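Local coordinates for fumarate lyase (Mesorhizobium sp., PDB 3C8T), which belongs to the fumarate lyase superfamily, a group of mostly helical enzymes that assemble as tetramers around a core of long helices, at residues A147-L152 with T258-V263; V158-G161 with V166-S169; D172-R177 with S242-K247; C286-A291 with L336-F341. All coordinates share one frame; numbering follows the deposited sequence.

Contact 1 (A147-L152 with T258-V263); sequences AGRTHL and TELGEV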
loop_
_atom_site.group_PDB
_atom_site.type_symbol
_atom_site.label_atom_id
_atom_site.label_comp_id
_atom_site.label_asym_id
_atom_site.label_seq_id
_atom_site.Cartn_x
_atom_site.Cartn_y
_atom_site.Cartn_z
ATOM N N ALA A 147 -26.461 23.722 -1.996
ATOM C CA ALA A 147 -26.290 23.129 -0.662
ATOM C C ALA A 147 -24.813 22.722 -0.425
ATOM O O ALA A 147 -24.223 22.014 -1.254
ATOM C CB ALA A 147 -27.225 21.940 -0.512
ATOM N N GLY A 148 -24.215 23.219 0.671
ATOM C CA GLY A 148 -23.046 22.614 1.297
ATOM C C GLY A 148 -23.393 21.228 1.831
ATOM O O GLY A 148 -24.494 21.027 2.356
ATOM N N ARG A 149 -22.479 20.263 1.693
ATOM C CA ARG A 149 -22.735 18.910 2.203
ATOM C C ARG A 149 -21.642 18.382 3.150
ATOM O O ARG A 149 -20.437 18.448 2.851
ATOM C CB ARG A 149 -22.958 17.930 1.037
ATOM C CG ARG A 149 -24.156 18.280 0.162
ATOM C CD ARG A 149 -24.206 17.489 -1.095
ATOM N NE ARG A 149 -25.445 17.738 -1.850
ATOM C CZ ARG A 149 -25.531 18.478 -2.971
ATOM N NH1 ARG A 149 -24.448 19.061 -3.499
ATOM N NH2 ARG A 149 -26.721 18.655 -3.555
ATOM N N THR A 150 -22.077 17.868 4.292
ATOM C CA THR A 150 -21.179 17.239 5.242
ATOM C C THR A 150 -21.753 15.839 5.370
ATOM O O THR A 150 -22.976 15.682 5.459
ATOM C CB THR A 150 -21.128 17.979 6.586
ATOM O OG1 THR A 150 -22.415 17.928 7.194
ATOM C CG2 THR A 150 -20.728 19.465 6.365
ATOM N N HIS A 151 -20.873 14.843 5.272
ATOM C CA HIS A 151 -21.255 13.448 5.108
ATOM C C HIS A 151 -22.457 13.224 4.196
ATOM O O HIS A 151 -23.381 12.449 4.524
ATOM C CB HIS A 151 -21.410 12.726 6.452
ATOM C CG HIS A 151 -22.308 13.413 7.444
ATOM N ND1 HIS A 151 -23.689 13.286 7.417
ATOM C CD2 HIS A 151 -22.018 14.140 8.556
ATOM C CE1 HIS A 151 -24.210 13.962 8.431
ATOM N NE2 HIS A 151 -23.218 14.483 9.141
ATOM N N LEU A 152 -22.404 13.902 3.040
ATOM C CA LEU A 152 -23.344 13.753 1.930
ATOM C C LEU A 152 -24.734 14.340 2.203
ATOM O O LEU A 152 -25.653 14.178 1.393
ATOM C CB LEU A 152 -23.434 12.299 1.415
ATOM C CG LEU A 152 -22.112 11.597 1.077
ATOM C CD1 LEU A 152 -22.340 10.075 1.082
ATOM C CD2 LEU A 152 -21.565 12.071 -0.299
ATOM N N THR A 258 -28.393 11.017 -10.383
ATOM C CA THR A 258 -29.696 11.365 -10.956
ATOM C C THR A 258 -30.511 12.391 -10.120
ATOM O O THR A 258 -30.933 13.423 -10.617
ATOM C CB THR A 258 -30.515 10.079 -11.177
ATOM O OG1 THR A 258 -29.785 9.222 -12.068
ATOM C CG2 THR A 258 -31.914 10.437 -11.779
ATOM N N GLU A 259 -30.666 12.116 -8.831
ATOM C CA GLU A 259 -31.405 12.971 -7.932
ATOM C C GLU A 259 -30.728 14.315 -7.649
ATOM O O GLU A 259 -31.389 15.191 -7.107
ATOM C CB GLU A 259 -31.668 12.241 -6.599
ATOM C CG GLU A 259 -32.534 10.961 -6.714
ATOM C CD GLU A 259 -31.703 9.659 -6.927
ATOM O OE1 GLU A 259 -30.494 9.757 -7.279
ATOM O OE2 GLU A 259 -32.262 8.543 -6.724
ATOM N N LEU A 260 -29.421 14.459 -7.926
ATOM C CA LEU A 260 -28.733 15.738 -7.759
ATOM C C LEU A 260 -28.724 16.538 -9.056
ATOM O O LEU A 260 -29.354 17.600 -9.119
ATOM C CB LEU A 260 -27.297 15.573 -7.202
ATOM C CG LEU A 260 -27.191 15.477 -5.684
ATOM C CD1 LEU A 260 -27.932 14.192 -5.183
ATOM C CD2 LEU A 260 -25.732 15.464 -5.220
ATOM N N GLY A 261 -28.003 16.030 -10.062
ATOM C CA GLY A 261 -27.998 16.571 -11.412
ATOM C C GLY A 261 -27.479 17.988 -11.490
ATOM O O GLY A 261 -27.906 18.763 -12.354
ATOM N N GLU A 262 -26.523 18.315 -10.625
ATOM C CA GLU A 262 -26.048 19.679 -10.472
ATOM C C GLU A 262 -24.968 20.092 -11.477
ATOM O O GLU A 262 -24.762 21.283 -11.683
ATOM C CB GLU A 262 -25.582 19.937 -9.050
ATOM C CG GLU A 262 -26.717 19.922 -8.076
ATOM C CD GLU A 262 -26.259 20.046 -6.643
ATOM O OE1 GLU A 262 -25.015 19.998 -6.412
ATOM O OE2 GLU A 262 -27.135 20.182 -5.756
ATOM N N VAL A 263 -24.296 19.098 -12.071
ATOM C CA VAL A 263 -23.279 19.287 -13.117
ATOM C C VAL A 263 -23.266 18.100 -14.090
ATOM O O VAL A 263 -23.903 17.071 -13.852
ATOM C CB VAL A 263 -21.807 19.458 -12.552
ATOM C CG1 VAL A 263 -21.679 20.669 -11.607
ATOM C CG2 VAL A 263 -21.283 18.164 -11.925
HETATM O O HOH W 1 -27.473 22.284 -4.114
#

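Contact 2 (V158-G161 with V166-S169); sequences VTFG and VWLS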
loop_
_atom_site.group_PDB
_atom_site.type_symbol
_atom_site.label_atom_id
_atom_site.label_comp_id
_atom_site.label_asym_id
_atom_site.label_seq_id
_atom_site.Cartn_x
_atom_site.Cartn_y
_atom_site.Cartn_z
ATOM N N VAL A 158 -23.659 26.980 0.377
ATOM C CA VAL A 158 -22.358 27.483 -0.138
ATOM C C VAL A 158 -22.588 27.994 -1.573
ATOM O O VAL A 158 -23.721 28.039 -2.013
ATOM C CB VAL A 158 -21.214 26.392 -0.099
ATOM C CG1 VAL A 158 -20.936 25.911 1.339
ATOM C CG2 VAL A 158 -21.487 25.226 -1.055
ATOM N N THR A 159 -21.549 28.416 -2.296
ATOM C CA THR A 159 -21.725 28.643 -3.740
ATOM C C THR A 159 -20.849 27.669 -4.466
ATOM O O THR A 159 -19.914 27.136 -3.860
ATOM C CB THR A 159 -21.388 30.087 -4.180
ATOM O OG1 THR A 159 -20.034 30.363 -3.863
ATOM C CG2 THR A 159 -22.282 31.105 -3.478
ATOM N N PHE A 160 -21.154 27.393 -5.735
ATOM C CA PHE A 160 -20.336 26.510 -6.514
ATOM C C PHE A 160 -18.926 27.124 -6.756
ATOM O O PHE A 160 -17.939 26.406 -6.784
ATOM C CB PHE A 160 -21.007 26.098 -7.810
ATOM C CG PHE A 160 -20.136 25.207 -8.663
ATOM C CD1 PHE A 160 -19.852 23.899 -8.264
ATOM C CD2 PHE A 160 -19.520 25.703 -9.817
ATOM C CE1 PHE A 160 -19.016 23.084 -8.997
ATOM C CE2 PHE A 160 -18.661 24.888 -10.577
ATOM C CZ PHE A 160 -18.406 23.561 -10.155
ATOM N N GLY A 161 -18.829 28.445 -6.917
ATOM C CA GLY A 161 -17.507 29.083 -7.061
ATOM C C GLY A 161 -16.679 28.874 -5.803
ATOM O O GLY A 161 -15.467 28.717 -5.873
ATOM N N VAL A 166 -11.914 26.117 -3.389
ATOM C CA VAL A 166 -11.313 25.145 -2.489
ATOM C C VAL A 166 -10.423 24.162 -3.304
ATOM O O VAL A 166 -9.260 23.915 -2.942
ATOM C CB VAL A 166 -12.416 24.420 -1.688
ATOM C CG1 VAL A 166 -11.913 23.057 -1.101
ATOM C CG2 VAL A 166 -12.962 25.323 -0.585
ATOM N N TRP A 167 -10.981 23.613 -4.384
ATOM C CA TRP A 167 -10.246 22.737 -5.291
ATOM C C TRP A 167 -9.012 23.485 -5.811
ATOM O O TRP A 167 -7.912 22.964 -5.806
ATOM C CB TRP A 167 -11.124 22.375 -6.494
ATOM C CG TRP A 167 -12.382 21.570 -6.208
ATOM C CD1 TRP A 167 -12.645 20.780 -5.107
ATOM C CD2 TRP A 167 -13.485 21.395 -7.094
ATOM N NE1 TRP A 167 -13.890 20.173 -5.243
ATOM C CE2 TRP A 167 -14.414 20.533 -6.459
ATOM C CE3 TRP A 167 -13.802 21.908 -8.359
ATOM C CZ2 TRP A 167 -15.625 20.173 -7.053
ATOM C CZ3 TRP A 167 -15.015 21.566 -8.938
ATOM C CH2 TRP A 167 -15.916 20.703 -8.275
ATOM N N LEU A 168 -9.213 24.721 -6.265
ATOM C CA LEU A 168 -8.139 25.530 -6.763
ATOM C C LEU A 168 -6.982 25.731 -5.747
ATOM O O LEU A 168 -5.796 25.704 -6.132
ATOM C CB LEU A 168 -8.699 26.896 -7.204
ATOM C CG LEU A 168 -7.718 27.973 -7.696
ATOM C CD1 LEU A 168 -6.767 27.462 -8.878
ATOM C CD2 LEU A 168 -8.457 29.287 -8.051
ATOM N N SER A 169 -7.325 25.943 -4.473
ATOM C CA SER A 169 -6.342 26.278 -3.461
ATOM C C SER A 169 -5.260 25.220 -3.277
ATOM O O SER A 169 -4.082 25.561 -3.080
ATOM C CB SER A 169 -7.009 26.588 -2.125
ATOM O OG SER A 169 -7.480 25.395 -1.530
#

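Contact 3 (D172-R177 with S242-K247); sequences DRHAAR and SGSLGK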
loop_
_atom_site.group_PDB
_atom_site.type_symbol
_atom_site.label_atom_id
_atom_site.label_comp_id
_atom_site.label_asym_id
_atom_site.label_seq_id
_atom_site.Cartn_x
_atom_site.Cartn_y
_atom_site.Cartn_z
ATOM N N ASP A 172 -2.894 25.510 -6.368
ATOM C CA ASP A 172 -1.973 26.595 -6.059
ATOM C C ASP A 172 -0.858 26.082 -5.184
ATOM O O ASP A 172 0.285 26.430 -5.414
ATOM C CB ASP A 172 -2.699 27.732 -5.335
ATOM C CG ASP A 172 -3.712 28.470 -6.246
ATOM O OD1 ASP A 172 -3.541 28.444 -7.482
ATOM O OD2 ASP A 172 -4.659 29.085 -5.719
ATOM N N ARG A 173 -1.159 25.256 -4.166
ATOM C CA ARG A 173 -0.070 24.719 -3.332
ATOM C C ARG A 173 0.790 23.704 -4.064
ATOM O O ARG A 173 1.971 23.586 -3.747
ATOM C CB ARG A 173 -0.531 24.166 -1.979
ATOM C CG ARG A 173 -0.999 25.217 -0.977
ATOM C CD ARG A 173 -1.531 24.572 0.339
ATOM N NE ARG A 173 -2.712 23.726 0.175
ATOM C CZ ARG A 173 -3.976 24.089 0.450
ATOM N NH1 ARG A 173 -4.263 25.328 0.885
ATOM N NH2 ARG A 173 -4.977 23.207 0.280
ATOM N N HIS A 174 0.224 22.975 -5.029
ATOM C CA HIS A 174 0.981 21.904 -5.696
ATOM C C HIS A 174 1.978 22.563 -6.630
ATOM O O HIS A 174 3.113 22.076 -6.762
ATOM C CB HIS A 174 0.102 20.911 -6.500
ATOM C CG HIS A 174 -0.835 20.068 -5.663
ATOM N ND1 HIS A 174 -0.431 19.392 -4.530
ATOM C CD2 HIS A 174 -2.139 19.739 -5.848
ATOM C CE1 HIS A 174 -1.456 18.728 -4.024
ATOM N NE2 HIS A 174 -2.506 18.923 -4.808
ATOM N N ALA A 175 1.547 23.656 -7.283
ATOM C CA ALA A 175 2.454 24.478 -8.114
ATOM C C ALA A 175 3.679 24.932 -7.367
ATOM O O ALA A 175 4.785 24.871 -7.918
ATOM C CB ALA A 175 1.744 25.672 -8.717
ATOM N N ALA A 176 3.491 25.364 -6.116
ATOM C CA ALA A 176 4.600 25.750 -5.251
ATOM C C ALA A 176 5.526 24.553 -4.942
ATOM O O ALA A 176 6.752 24.687 -5.015
ATOM C CB ALA A 176 4.109 26.424 -3.961
ATOM N N ARG A 177 4.937 23.403 -4.603
ATOM C CA ARG A 177 5.715 22.165 -4.303
ATOM C C ARG A 177 6.623 21.759 -5.486
ATOM O O ARG A 177 7.798 21.429 -5.297
ATOM C CB ARG A 177 4.774 20.998 -3.928
ATOM C CG ARG A 177 3.986 21.194 -2.630
ATOM C CD ARG A 177 2.984 20.074 -2.372
ATOM N NE ARG A 177 2.301 20.352 -1.108
ATOM C CZ ARG A 177 1.024 20.704 -0.992
ATOM N NH1 ARG A 177 0.231 20.743 -2.055
ATOM N NH2 ARG A 177 0.541 20.995 0.204
ATOM N N SER A 242 -2.530 13.775 -7.528
ATOM C CA SER A 242 -3.548 12.799 -7.927
ATOM C C SER A 242 -4.639 12.728 -6.868
ATOM O O SER A 242 -5.821 12.650 -7.195
ATOM C CB SER A 242 -2.917 11.418 -8.127
ATOM O OG SER A 242 -1.905 11.519 -9.154
ATOM N N GLY A 243 -4.243 12.773 -5.610
ATOM C CA GLY A 243 -5.204 12.819 -4.522
ATOM C C GLY A 243 -6.125 13.998 -4.602
ATOM O O GLY A 243 -7.309 13.839 -4.350
ATOM N N SER A 244 -5.590 15.177 -4.933
ATOM C CA SER A 244 -6.412 16.380 -5.084
ATOM C C SER A 244 -7.331 16.274 -6.286
ATOM O O SER A 244 -8.450 16.737 -6.221
ATOM C CB SER A 244 -5.565 17.662 -5.184
ATOM O OG SER A 244 -4.772 17.846 -4.012
ATOM N N LEU A 245 -6.864 15.678 -7.379
ATOM C CA LEU A 245 -7.769 15.332 -8.494
ATOM C C LEU A 245 -8.873 14.356 -8.063
ATOM O O LEU A 245 -10.046 14.556 -8.390
ATOM C CB LEU A 245 -6.993 14.771 -9.655
ATOM C CG LEU A 245 -6.052 15.756 -10.328
ATOM C CD1 LEU A 245 -5.215 14.997 -11.324
ATOM C CD2 LEU A 245 -6.860 16.893 -11.024
ATOM N N GLY A 246 -8.513 13.294 -7.324
ATOM C CA GLY A 246 -9.541 12.418 -6.795
ATOM C C GLY A 246 -10.663 13.095 -6.002
ATOM O O GLY A 246 -11.799 12.682 -6.106
ATOM N N LYS A 247 -10.331 14.101 -5.178
ATOM C CA LYS A 247 -11.308 14.799 -4.339
ATOM C C LYS A 247 -12.384 15.480 -5.196
ATOM O O LYS A 247 -13.576 15.316 -4.953
ATOM C CB LYS A 247 -10.592 15.825 -3.431
ATOM C CG LYS A 247 -11.531 16.509 -2.396
ATOM C CD LYS A 247 -12.150 17.847 -2.935
ATOM C CE LYS A 247 -12.893 18.655 -1.852
ATOM N NZ LYS A 247 -14.229 18.107 -1.494
#

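Contact 4 (C286-A291 with L336-F341); sequences CELILA and LYQAEF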
loop_
_atom_site.group_PDB
_atom_site.type_symbol
_atom_site.label_atom_id
_atom_site.label_comp_id
_atom_site.label_asym_id
_atom_site.label_seq_id
_atom_site.Cartn_x
_atom_site.Cartn_y
_atom_site.Cartn_z
ATOM N N CYS A 286 -14.047 11.288 -14.416
ATOM C CA CYS A 286 -14.014 10.999 -12.977
ATOM C C CYS A 286 -13.575 9.546 -12.760
ATOM O O CYS A 286 -12.743 9.277 -11.882
ATOM C CB CYS A 286 -15.369 11.223 -12.337
ATOM S SG CYS A 286 -15.910 12.951 -12.266
ATOM N N GLU A 287 -14.124 8.624 -13.563
ATOM C CA GLU A 287 -13.675 7.231 -13.509
ATOM C C GLU A 287 -12.159 7.142 -13.667
ATOM O O GLU A 287 -11.506 6.564 -12.848
ATOM C CB GLU A 287 -14.350 6.394 -14.579
ATOM C CG GLU A 287 -13.738 5.052 -14.809
ATOM C CD GLU A 287 -14.088 4.470 -16.172
ATOM O OE1 GLU A 287 -15.198 4.746 -16.672
ATOM O OE2 GLU A 287 -13.288 3.693 -16.732
ATOM N N LEU A 288 -11.610 7.752 -14.711
ATOM C CA LEU A 288 -10.181 7.618 -15.020
ATOM C C LEU A 288 -9.327 8.265 -13.924
ATOM O O LEU A 288 -8.307 7.716 -13.537
ATOM C CB LEU A 288 -9.861 8.243 -16.398
ATOM C CG LEU A 288 -10.558 7.557 -17.582
ATOM C CD1 LEU A 288 -10.462 8.392 -18.846
ATOM C CD2 LEU A 288 -9.931 6.231 -17.811
ATOM N N ILE A 289 -9.757 9.425 -13.447
ATOM C CA ILE A 289 -9.046 10.158 -12.411
ATOM C C ILE A 289 -8.963 9.363 -11.124
ATOM O O ILE A 289 -7.895 9.240 -10.530
ATOM C CB ILE A 289 -9.695 11.534 -12.115
ATOM C CG1 ILE A 289 -9.522 12.483 -13.309
ATOM C CG2 ILE A 289 -9.046 12.160 -10.871
ATOM C CD1 ILE A 289 -10.179 13.851 -13.146
ATOM N N LEU A 290 -10.086 8.786 -10.729
ATOM C CA LEU A 290 -10.211 8.089 -9.473
ATOM C C LEU A 290 -9.463 6.734 -9.464
ATOM O O LEU A 290 -8.835 6.373 -8.470
ATOM C CB LEU A 290 -11.699 7.895 -9.159
ATOM C CG LEU A 290 -12.411 9.137 -8.558
ATOM C CD1 LEU A 290 -13.942 8.961 -8.570
ATOM C CD2 LEU A 290 -11.915 9.412 -7.135
ATOM N N ALA A 291 -9.524 5.993 -10.564
ATOM C CA ALA A 291 -8.698 4.798 -10.687
ATOM C C ALA A 291 -7.212 5.178 -10.733
ATOM O O ALA A 291 -6.402 4.555 -10.044
ATOM C CB ALA A 291 -9.082 3.983 -11.969
ATOM N N LEU A 336 -4.336 14.366 -14.958
ATOM C CA LEU A 336 -4.326 15.847 -15.111
ATOM C C LEU A 336 -4.926 16.291 -16.419
ATOM O O LEU A 336 -5.663 17.272 -16.446
ATOM C CB LEU A 336 -2.953 16.482 -14.975
ATOM C CG LEU A 336 -2.418 16.599 -13.557
ATOM C CD1 LEU A 336 -0.905 16.546 -13.660
ATOM C CD2 LEU A 336 -2.947 17.847 -12.777
ATOM N N TYR A 337 -4.642 15.576 -17.498
ATOM C CA TYR A 337 -5.252 15.945 -18.779
ATOM C C TYR A 337 -6.786 15.739 -18.770
ATOM O O TYR A 337 -7.553 16.568 -19.301
ATOM C CB TYR A 337 -4.598 15.267 -20.017
ATOM C CG TYR A 337 -5.462 15.571 -21.215
ATOM C CD1 TYR A 337 -6.368 14.618 -21.704
ATOM C CD2 TYR A 337 -5.485 16.876 -21.771
ATOM C CE1 TYR A 337 -7.252 14.930 -22.757
ATOM C CE2 TYR A 337 -6.346 17.193 -22.827
ATOM C CZ TYR A 337 -7.226 16.224 -23.306
ATOM O OH TYR A 337 -8.099 16.529 -24.318
ATOM N N GLN A 338 -7.229 14.640 -18.175
ATOM C CA GLN A 338 -8.675 14.384 -18.017
ATOM C C GLN A 338 -9.342 15.498 -17.213
ATOM O O GLN A 338 -10.414 15.953 -17.581
ATOM C CB GLN A 338 -8.942 13.029 -17.361
ATOM C CG GLN A 338 -8.648 11.840 -18.253
ATOM C CD GLN A 338 -9.393 11.931 -19.588
ATOM O OE1 GLN A 338 -10.572 12.236 -19.619
ATOM N NE2 GLN A 338 -8.695 11.690 -20.679
ATOM N N ALA A 339 -8.674 15.963 -16.152
ATOM C CA ALA A 339 -9.177 17.104 -15.339
ATOM C C ALA A 339 -9.207 18.435 -16.093
ATOM O O ALA A 339 -10.200 19.160 -15.984
ATOM C CB ALA A 339 -8.417 17.241 -14.060
ATOM N N GLU A 340 -8.139 18.756 -16.835
ATOM C CA GLU A 340 -8.116 19.939 -17.748
ATOM C C GLU A 340 -9.369 19.959 -18.667
ATOM O O GLU A 340 -10.037 20.958 -18.814
ATOM C CB GLU A 340 -6.890 19.928 -18.701
ATOM C CG GLU A 340 -5.523 20.279 -18.151
ATOM C CD GLU A 340 -4.428 20.136 -19.225
ATOM O OE1 GLU A 340 -4.314 21.045 -20.084
ATOM O OE2 GLU A 340 -3.674 19.132 -19.213
ATOM N N PHE A 341 -9.623 18.829 -19.306
ATOM C CA PHE A 341 -10.706 18.683 -20.242
ATOM C C PHE A 341 -12.070 18.811 -19.567
ATOM O O PHE A 341 -12.919 19.560 -20.033
ATOM C CB PHE A 341 -10.588 17.319 -20.919
ATOM C CG PHE A 341 -11.744 16.989 -21.811
ATOM C CD1 PHE A 341 -11.833 17.561 -23.088
ATOM C CD2 PHE A 341 -12.720 16.102 -21.398
ATOM C CE1 PHE A 341 -12.916 17.271 -23.928
ATOM C CE2 PHE A 341 -13.802 15.805 -22.234
ATOM C CZ PHE A 341 -13.900 16.399 -23.500
#

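Contact 1 (A147-L152 with T258-V263)
R149 reaches across to E262 and grips its carboxylate end-on with two nitrogens. NH2 of R149 lies 2.7 Å from OE2 of E262, with a nearly straight N-H...O angle of 172°. NH1 of R149 meets OE1 of E262 at 3.1 Å, on the syn side. The two flat groups are not coplanar: their planes are 42° apart, and NH2 of R149 meets OE2 of E262 from above the carboxylate plane. CD2 of L260 sits over the centre of one guanidinium face, 3.7 Å above its plane. The R149 chain is extended from CG to NE, which carries the charge across to the loop.

OE2 of E262 also takes a hydrogen bond from a water that accepts from the backbone N of A147, and another from N356 ND2. The same R149 NH2 has a second carboxylate partner, E259 of the second subunit, while F311 of the third subunit makes a cation-pi contact with R149. The salt bridge is therefore buried where three subunits meet. Within the chain it ties strand 145-150, the middle strand of a small antiparallel sheet, to the loop between helix 229-255 and strand 263-264, with helix 350-357 packed against E262.

Contact 2 (V158-G161 with V166-S169)
F160 brings CE1 and CZ up to the outer end of the W167 indole, at CH2 and CZ3. CE1 of F160 is 4.0 Å from CH2 of W167, and CZ of F160 is 4.1 Å from CZ3 of W167. The two ring planes are steeply inclined, at 81°. The centroids of the phenyl ring and the six-membered indole ring stand 5.9 Å apart. The rings meet obliquely.

The two side chains take different first torsions. CG of F160 is anti to the backbone N (chi1 178°), whereas CG of W167 is anti to its carbonyl carbon (chi1 -64°). F160 thereby brings its ring end close although its CB does not aim at W167, and the side chains cross at about a right angle.

The contact is buried and apolar. L137 and L134 of helix 104-140 pack on F160 and W167 respectively, and M146 of strand 145-150 also touches F160. The indole has one polar atom, NE1, and it is hydrogen-bonded to D251 OD2 on helix 229-255. That bond holds the five-membered ring, while the six-membered ring meets F160.

T159 is the N-cap of helix 160-185, with OG1 bonded to the backbone N of Y162. F160 is the first residue of that helix, and W167 lies two turns further on. The motif is a capped strand-to-helix junction, leading from a small antiparallel sheet into the long-helix bundle characteristic of this superfamily.

Contact 3 (D172-R177 with S242-K247)
Helical segments 172-177 and 242-247 come nearest at H174 and S244, whose CA atoms are 9.2 Å apart. At that spacing the backbones do not touch, and two polar side chains bridge the gap. NE2 of H174 and OG of S244 lie 2.6 Å apart and form a short hydrogen bond. Its angle is 164°, and either atom could be the donor.

S244 comes to the edge of the imidazole, near the ring plane. CB of S244 follows its hydroxyl there, 3.3 Å from NE2 of H174. Both side chains start in the same way: CG of H174 (chi1 -66°) and OG of S244 (chi1 -60°) are each anti to their own carbonyl carbon. Both CB atoms point into the space between the helices, and the hydroxyl of S244 meets the imidazole edge at NE2.

Such a buried bond joins two of the long helices, 160-185 and 229-255, that form the helical bundle of this superfamily. It lies about 5 Å from the centre of the chain, measured between centres. F171, one turn before H174 on the same helix, meets the imidazole edge-to-face and also touches S244, while L240 and V241 of helix 229-255 pack on H174 as well.

The other ring nitrogen, ND1 of H174, is 2.9 Å from NH1 of R177. The R177 guanidinium has CG of H174 at its edge, in its plane. NH2 of R177 forms salt bridges with E233 and D229 of the third subunit, and M307 of that subunit packs on S244.

Contact 4 (C286-A291 with L336-F341)
This is a side-chain packing contact between two antiparallel helices, buried in the helical bundle. Segment 286-291 belongs to helix 284-306 and segment 336-341 to helix 315-344. The short axes approach to 9.2 Å, with 148° between their directions. I289 and Q338 lie at the closest point, their CA atoms 7.0 Å apart.

I289 faces the other helix with its long branch. CD1 of I289 touches CB of A339 at 3.9 Å, and the small alanine side chain lets the branch end come in against the helix backbone. CG1 of I289 lies alongside CB of Q338. The I289 chain is extended (chi2 177°), which carries CD1 past Q338 to the alanine.

L288 covers the amide end of Q338, with CD1 of L288 3.8 Å from CD of Q338. The glutamine is bent at chi2 (-54°), and its CG, CD and OE1 all lie within 4.0 Å of CD1 of L288. OE1 of Q338 is hydrogen-bonded to S285 OG, just ahead of the first segment, so the amide is held by a polar tie as well as by apolar cover.

Long antiparallel helices packed in this way form the bundle core of the fumarate lyase superfamily. L245 of helix 229-255 touches both I289 and A339, making a three-helix junction. R10, from the N-terminal part of the chain, packs on L288 and Q338, and H319 of the fourth subunit packs on L288 and A291.

In the fold
Contacts 1 and 2 share a sheet, since strands 145-150 and 157-159 are neighbours in it. Their centres are 14 Å apart, and G148 N lies 3.8 Å from CG2 of V158. Contacts 2 and 3 both use helix 160-185, and they meet where CD1 of W167 lies 3.7 Å from CD of K247. Contact 3 adjoins contact 4, with O of G246 3.4 Å from CD2 of L290. Contacts 1 and 4 do not touch: their centres are about 20 Å apart and their nearest atoms about 7 Å. All four also meet the third subunit, so these intrachain contacts lie beside the tetramer interface.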